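Local coordinates for hypothetical conserved protein TTC0263 (Thermus thermophilus, PDB 2PL2) that is of unknown function but belongs to the tetratricopeptide repeat family, whose paired antiparallel helices stack into solenoids that commonly mediate protein-protein interactions, at residues A[4-16]-A[27-41]. Sequence-based numbering, arbitrary orientation.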
loop_
_atom_site.group_PDB
_atom_site.type_symbol
_atom_site.label_atom_id
_atom_site.label_comp_id
_atom_site.label_asym_id
_atom_site.label_seq_id
_atom_site.Cartn_x
_atom_site.Cartn_y
_atom_site.Cartn_z
ATOM N N ALA A 4 25.171 -5.056 18.896
ATOM C CA ALA A 4 24.548 -6.235 18.223
ATOM C C ALA A 4 23.207 -5.859 17.595
ATOM O O ALA A 4 22.829 -6.379 16.540
ATOM C CB ALA A 4 24.362 -7.378 19.226
ATOM N N GLU A 5 22.481 -4.957 18.253
ATOM C CA GLU A 5 21.194 -4.507 17.738
ATOM C C GLU A 5 21.393 -3.247 16.903
ATOM O O GLU A 5 20.488 -2.810 16.200
ATOM C CB GLU A 5 20.229 -4.184 18.878
ATOM C CG GLU A 5 18.906 -3.606 18.385
ATOM C CD GLU A 5 18.269 -2.656 19.374
ATOM O OE1 GLU A 5 18.980 -1.761 19.873
ATOM O OE2 GLU A 5 17.060 -2.788 19.639
ATOM N N GLN A 6 22.585 -2.667 16.989
ATOM C CA GLN A 6 22.893 -1.442 16.258
ATOM C C GLN A 6 22.831 -1.612 14.739
ATOM O O GLN A 6 22.046 -0.940 14.069
ATOM C CB GLN A 6 24.279 -0.925 16.653
ATOM C CG GLN A 6 24.568 0.498 16.177
ATOM C CD GLN A 6 26.019 0.908 16.375
ATOM O OE1 GLN A 6 26.573 0.775 17.471
ATOM N NE2 GLN A 6 26.643 1.415 15.313
ATOM N N ASN A 7 23.654 -2.511 14.206
ATOM C CA ASN A 7 23.691 -2.747 12.772
ATOM C C ASN A 7 22.341 -3.126 12.171
ATOM O O ASN A 7 21.853 -2.455 11.263
ATOM C CB ASN A 7 24.733 -3.817 12.429
ATOM C CG ASN A 7 26.153 -3.389 12.783
ATOM O OD1 ASN A 7 26.547 -2.235 12.563
ATOM N ND2 ASN A 7 26.940 -4.329 13.318
ATOM N N PRO A 8 21.715 -4.203 12.664
ATOM C CA PRO A 8 20.420 -4.551 12.073
ATOM C C PRO A 8 19.379 -3.433 12.166
ATOM O O PRO A 8 18.627 -3.198 11.221
ATOM C CB PRO A 8 20.016 -5.824 12.836
ATOM C CG PRO A 8 20.748 -5.701 14.154
ATOM C CD PRO A 8 22.093 -5.163 13.716
ATOM N N LEU A 9 19.339 -2.741 13.298
ATOM C CA LEU A 9 18.378 -1.659 13.482
ATOM C C LEU A 9 18.672 -0.481 12.554
ATOM O O LEU A 9 17.761 0.087 11.949
ATOM C CB LEU A 9 18.384 -1.174 14.936
ATOM C CG LEU A 9 17.476 0.013 15.291
ATOM C CD1 LEU A 9 16.015 -0.371 15.179
ATOM C CD2 LEU A 9 17.788 0.465 16.712
ATOM N N ARG A 10 19.949 -0.126 12.438
ATOM C CA ARG A 10 20.346 0.990 11.589
ATOM C C ARG A 10 20.086 0.719 10.114
ATOM O O ARG A 10 19.629 1.603 9.387
ATOM C CB ARG A 10 21.826 1.346 11.795
ATOM C CG ARG A 10 22.259 2.570 10.978
ATOM C CD ARG A 10 23.507 3.287 11.527
ATOM N NE ARG A 10 24.716 2.464 11.511
ATOM C CZ ARG A 10 25.194 1.842 10.434
ATOM N NH1 ARG A 10 24.563 1.940 9.268
ATOM N NH2 ARG A 10 26.309 1.126 10.516
ATOM N N LEU A 11 20.370 -0.503 9.675
ATOM C CA LEU A 11 20.154 -0.865 8.282
ATOM C C LEU A 11 18.666 -0.915 7.997
ATOM O O LEU A 11 18.212 -0.564 6.906
ATOM C CB LEU A 11 20.794 -2.222 7.976
ATOM C CG LEU A 11 20.708 -2.705 6.520
ATOM C CD1 LEU A 11 21.293 -1.653 5.574
ATOM C CD2 LEU A 11 21.457 -4.027 6.384
ATOM N N GLY A 12 17.902 -1.342 8.990
ATOM C CA GLY A 12 16.471 -1.411 8.806
ATOM C C GLY A 12 15.879 -0.043 8.538
ATOM O O GLY A 12 15.022 0.105 7.667
ATOM N N VAL A 13 16.328 0.969 9.276
ATOM C CA VAL A 13 15.801 2.326 9.096
ATOM C C VAL A 13 16.129 2.863 7.703
ATOM O O VAL A 13 15.336 3.584 7.099
ATOM C CB VAL A 13 16.376 3.317 10.141
ATOM C CG1 VAL A 13 15.722 4.670 9.975
ATOM C CG2 VAL A 13 16.152 2.795 11.542
ATOM N N GLN A 14 17.309 2.516 7.203
ATOM C CA GLN A 14 17.734 2.961 5.877
ATOM C C GLN A 14 16.840 2.317 4.819
ATOM O O GLN A 14 16.243 3.013 3.997
ATOM C CB GLN A 14 19.218 2.617 5.680
ATOM C CG GLN A 14 20.077 3.213 6.807
ATOM C CD GLN A 14 21.556 2.884 6.735
ATOM O OE1 GLN A 14 21.956 1.813 6.281
ATOM N NE2 GLN A 14 22.380 3.805 7.225
ATOM N N LEU A 15 16.710 0.994 4.869
ATOM C CA LEU A 15 15.868 0.274 3.915
ATOM C C LEU A 15 14.436 0.753 3.987
ATOM O O LEU A 15 13.736 0.766 2.974
ATOM C CB LEU A 15 15.911 -1.236 4.183
ATOM C CG LEU A 15 17.157 -1.963 3.669
ATOM C CD1 LEU A 15 17.226 -3.342 4.261
ATOM C CD2 LEU A 15 17.117 -2.048 2.153
ATOM N N TYR A 16 13.986 1.136 5.180
ATOM C CA TYR A 16 12.616 1.599 5.307
ATOM C C TYR A 16 12.487 2.873 4.495
ATOM O O TYR A 16 11.547 3.028 3.732
ATOM C CB TYR A 16 12.239 1.863 6.778
ATOM C CG TYR A 16 10.843 2.444 6.948
ATOM C CD1 TYR A 16 9.717 1.624 7.019
ATOM C CD2 TYR A 16 10.644 3.817 6.957
ATOM C CE1 TYR A 16 8.424 2.170 7.093
ATOM C CE2 TYR A 16 9.364 4.369 7.025
ATOM C CZ TYR A 16 8.264 3.545 7.088
ATOM O OH TYR A 16 7.012 4.112 7.116
ATOM N N LEU A 27 14.800 -7.137 9.357
ATOM C CA LEU A 27 15.901 -6.523 10.097
ATOM C C LEU A 27 15.430 -6.047 11.464
ATOM O O LEU A 27 16.140 -6.181 12.450
ATOM C CB LEU A 27 16.490 -5.351 9.313
ATOM C CG LEU A 27 17.344 -5.741 8.102
ATOM C CD1 LEU A 27 17.583 -4.512 7.243
ATOM C CD2 LEU A 27 18.662 -6.343 8.559
ATOM N N PHE A 28 14.224 -5.486 11.510
ATOM C CA PHE A 28 13.652 -4.997 12.759
ATOM C C PHE A 28 13.327 -6.157 13.704
ATOM O O PHE A 28 13.250 -5.980 14.925
ATOM C CB PHE A 28 12.384 -4.167 12.485
ATOM C CG PHE A 28 12.649 -2.882 11.751
ATOM C CD1 PHE A 28 13.788 -2.125 12.035
ATOM C CD2 PHE A 28 11.768 -2.423 10.777
ATOM C CE1 PHE A 28 14.042 -0.943 11.356
ATOM C CE2 PHE A 28 12.020 -1.241 10.102
ATOM C CZ PHE A 28 13.157 -0.502 10.391
ATOM N N GLU A 29 13.122 -7.341 13.131
ATOM C CA GLU A 29 12.832 -8.510 13.933
ATOM C C GLU A 29 14.143 -8.955 14.573
ATOM O O GLU A 29 14.186 -9.264 15.764
ATOM C CB GLU A 29 12.189 -9.591 13.061
ATOM C CG GLU A 29 10.847 -9.117 12.517
ATOM C CD GLU A 29 10.192 -10.058 11.524
ATOM O OE1 GLU A 29 10.908 -10.652 10.684
ATOM O OE2 GLU A 29 8.946 -10.177 11.563
ATOM N N ARG A 30 15.224 -8.938 13.799
ATOM C CA ARG A 30 16.532 -9.307 14.332
ATOM C C ARG A 30 16.943 -8.299 15.410
ATOM O O ARG A 30 17.713 -8.616 16.312
ATOM C CB ARG A 30 17.577 -9.313 13.216
ATOM C CG ARG A 30 17.487 -10.506 12.275
ATOM C CD ARG A 30 18.357 -10.307 11.035
ATOM N NE ARG A 30 19.710 -9.882 11.390
ATOM C CZ ARG A 30 20.635 -9.506 10.509
ATOM N NH1 ARG A 30 20.357 -9.504 9.206
ATOM N NH2 ARG A 30 21.834 -9.120 10.933
ATOM N N ALA A 31 16.418 -7.083 15.296
ATOM C CA ALA A 31 16.711 -6.008 16.232
ATOM C C ALA A 31 16.053 -6.330 17.557
ATOM O O ALA A 31 16.587 -6.026 18.623
ATOM C CB ALA A 31 16.178 -4.680 15.691
ATOM N N LEU A 32 14.882 -6.943 17.472
ATOM C CA LEU A 32 14.135 -7.331 18.652
ATOM C C LEU A 32 14.700 -8.589 19.310
ATOM O O LEU A 32 14.749 -8.681 20.531
ATOM C CB LEU A 32 12.689 -7.545 18.265
ATOM C CG LEU A 32 12.026 -6.242 17.848
ATOM C CD1 LEU A 32 10.729 -6.554 17.141
ATOM C CD2 LEU A 32 11.804 -5.360 19.078
ATOM N N LYS A 33 15.136 -9.559 18.510
ATOM C CA LYS A 33 15.690 -10.775 19.081
ATOM C C LYS A 33 16.940 -10.457 19.887
ATOM O O LYS A 33 17.414 -11.297 20.648
ATOM C CB LYS A 33 16.018 -11.802 17.993
ATOM C CG LYS A 33 16.460 -13.151 18.552
ATOM C CD LYS A 33 16.653 -14.214 17.467
ATOM C CE LYS A 33 15.325 -14.693 16.856
ATOM N NZ LYS A 33 14.526 -15.576 17.760
ATOM N N GLU A 34 17.472 -9.249 19.728
ATOM C CA GLU A 34 18.663 -8.851 20.466
ATOM C C GLU A 34 18.298 -7.985 21.662
ATOM O O GLU A 34 18.989 -7.995 22.676
ATOM C CB GLU A 34 19.636 -8.076 19.571
ATOM C CG GLU A 34 20.309 -8.887 18.457
ATOM C CD GLU A 34 21.072 -10.115 18.955
ATOM O OE1 GLU A 34 21.873 -10.010 19.913
ATOM O OE2 GLU A 34 20.879 -11.192 18.362
ATOM N N ASN A 35 17.206 -7.244 21.528
ATOM C CA ASN A 35 16.718 -6.345 22.569
ATOM C C ASN A 35 15.192 -6.373 22.441
ATOM O O ASN A 35 14.581 -5.425 21.955
ATOM C CB ASN A 35 17.245 -4.934 22.305
ATOM C CG ASN A 35 16.970 -3.974 23.448
ATOM O OD1 ASN A 35 15.900 -3.990 24.059
ATOM N ND2 ASN A 35 17.937 -3.112 23.726
ATOM N N PRO A 36 14.563 -7.468 22.899
ATOM C CA PRO A 36 13.125 -7.766 22.890
ATOM C C PRO A 36 12.151 -6.657 23.275
ATOM O O PRO A 36 11.006 -6.630 22.813
ATOM C CB PRO A 36 13.027 -8.963 23.829
ATOM C CG PRO A 36 14.327 -9.666 23.608
ATOM C CD PRO A 36 15.295 -8.513 23.640
ATOM N N GLN A 37 12.598 -5.741 24.120
ATOM C CA GLN A 37 11.741 -4.653 24.576
ATOM C C GLN A 37 11.841 -3.412 23.701
ATOM O O GLN A 37 10.850 -2.966 23.116
ATOM C CB GLN A 37 12.104 -4.308 26.021
ATOM C CG GLN A 37 13.599 -4.123 26.230
ATOM C CD GLN A 37 14.046 -4.481 27.631
ATOM O OE1 GLN A 37 13.570 -3.912 28.615
ATOM N NE2 GLN A 37 14.967 -5.435 27.728
ATOM N N ASP A 38 13.053 -2.868 23.632
ATOM C CA ASP A 38 13.375 -1.667 22.874
ATOM C C ASP A 38 12.200 -1.096 22.080
ATOM O O ASP A 38 11.794 -1.648 21.062
ATOM C CB ASP A 38 14.550 -1.957 21.949
ATOM C CG ASP A 38 15.307 -0.711 21.576
ATOM O OD1 ASP A 38 15.677 0.055 22.495
ATOM O OD2 ASP A 38 15.534 -0.495 20.369
ATOM N N PRO A 39 11.638 0.031 22.547
ATOM C CA PRO A 39 10.502 0.676 21.882
ATOM C C PRO A 39 10.804 1.180 20.465
ATOM O O PRO A 39 9.930 1.156 19.596
ATOM C CB PRO A 39 10.145 1.810 22.849
ATOM C CG PRO A 39 11.459 2.186 23.408
ATOM C CD PRO A 39 12.106 0.846 23.682
ATOM N N GLU A 40 12.034 1.644 20.240
ATOM C CA GLU A 40 12.421 2.141 18.930
ATOM C C GLU A 40 12.312 1.050 17.860
ATOM O O GLU A 40 11.793 1.306 16.776
ATOM C CB GLU A 40 13.834 2.714 18.958
ATOM C CG GLU A 40 14.293 3.205 17.588
ATOM C CD GLU A 40 15.540 4.073 17.645
ATOM O OE1 GLU A 40 16.497 3.727 18.381
ATOM O OE2 GLU A 40 15.563 5.104 16.932
ATOM N N ALA A 41 12.779 -0.160 18.158
ATOM C CA ALA A 41 12.666 -1.247 17.190
ATOM C C ALA A 41 11.187 -1.584 16.966
ATOM O O ALA A 41 10.759 -1.740 15.815
ATOM C CB ALA A 41 13.433 -2.478 17.672
#
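Leu-27 enters helix 6-16 as a knob, lodged among Pro-8, Leu-11, Gly-12 and Leu-15. Its CB rests against the carbonyl oxygen of Pro-8, while CD1 does most of the remaining touching, lying 3.7 Å from Leu-11 CG and 3.6 Å from the backbone N of Gly-12. Leu-15 crosses it at about a right angle. The next residue, Phe-28, uses the CE1-CZ end of its ring: CZ comes 3.3 Å from Gly-12 C, which sits obliquely to the ring, whereas Leu-9 O and Tyr-16 CB meet the ring at its edge. Gly-12 has no side chain, and the ring lies directly on its backbone, with CE1 3.6 Å from Gly-12 CA.

Leu-9 is a second knob, in a hole formed jointly by Phe-28 and Ala-31 of helix 27-32 and Glu-40 and Ala-41 of the next helix. Its CG, anti to the backbone N (chi1 177°), carries the end toward the start of helix 39-51, where CD1 reaches Ala-41 CA at 4.0 Å and CD2 meets Glu-40 OE1 at 3.9 Å. Near the start of helix 6-16, Glu-5 extends along Ala-31 until its OE2 lies 2.8 Å from Asp-38 OD2, the carboxylate planes 55° apart. Two like charges this close would probably raise the pKa of one of them. Asn-35 OD1 accepts a hydrogen bond from Asp-38 N, which lies above its carbonyl plane, an Asx motif in the turn that leads to Asp-38 at the N-cap.

Helices 6-16 and 27-32 run nearly antiparallel, their segment axes approaching to 7.9 Å at 153°, as in the helical hairpin of a tetratricopeptide repeat. Helix 39-51 packs against this pair, with Trp-44 meeting Phe-28 and Tyr-16, and Lys-51 hydrogen-bonding the Tyr-16 hydroxyl; Leu-15 also touches Ser-193 of the second subunit.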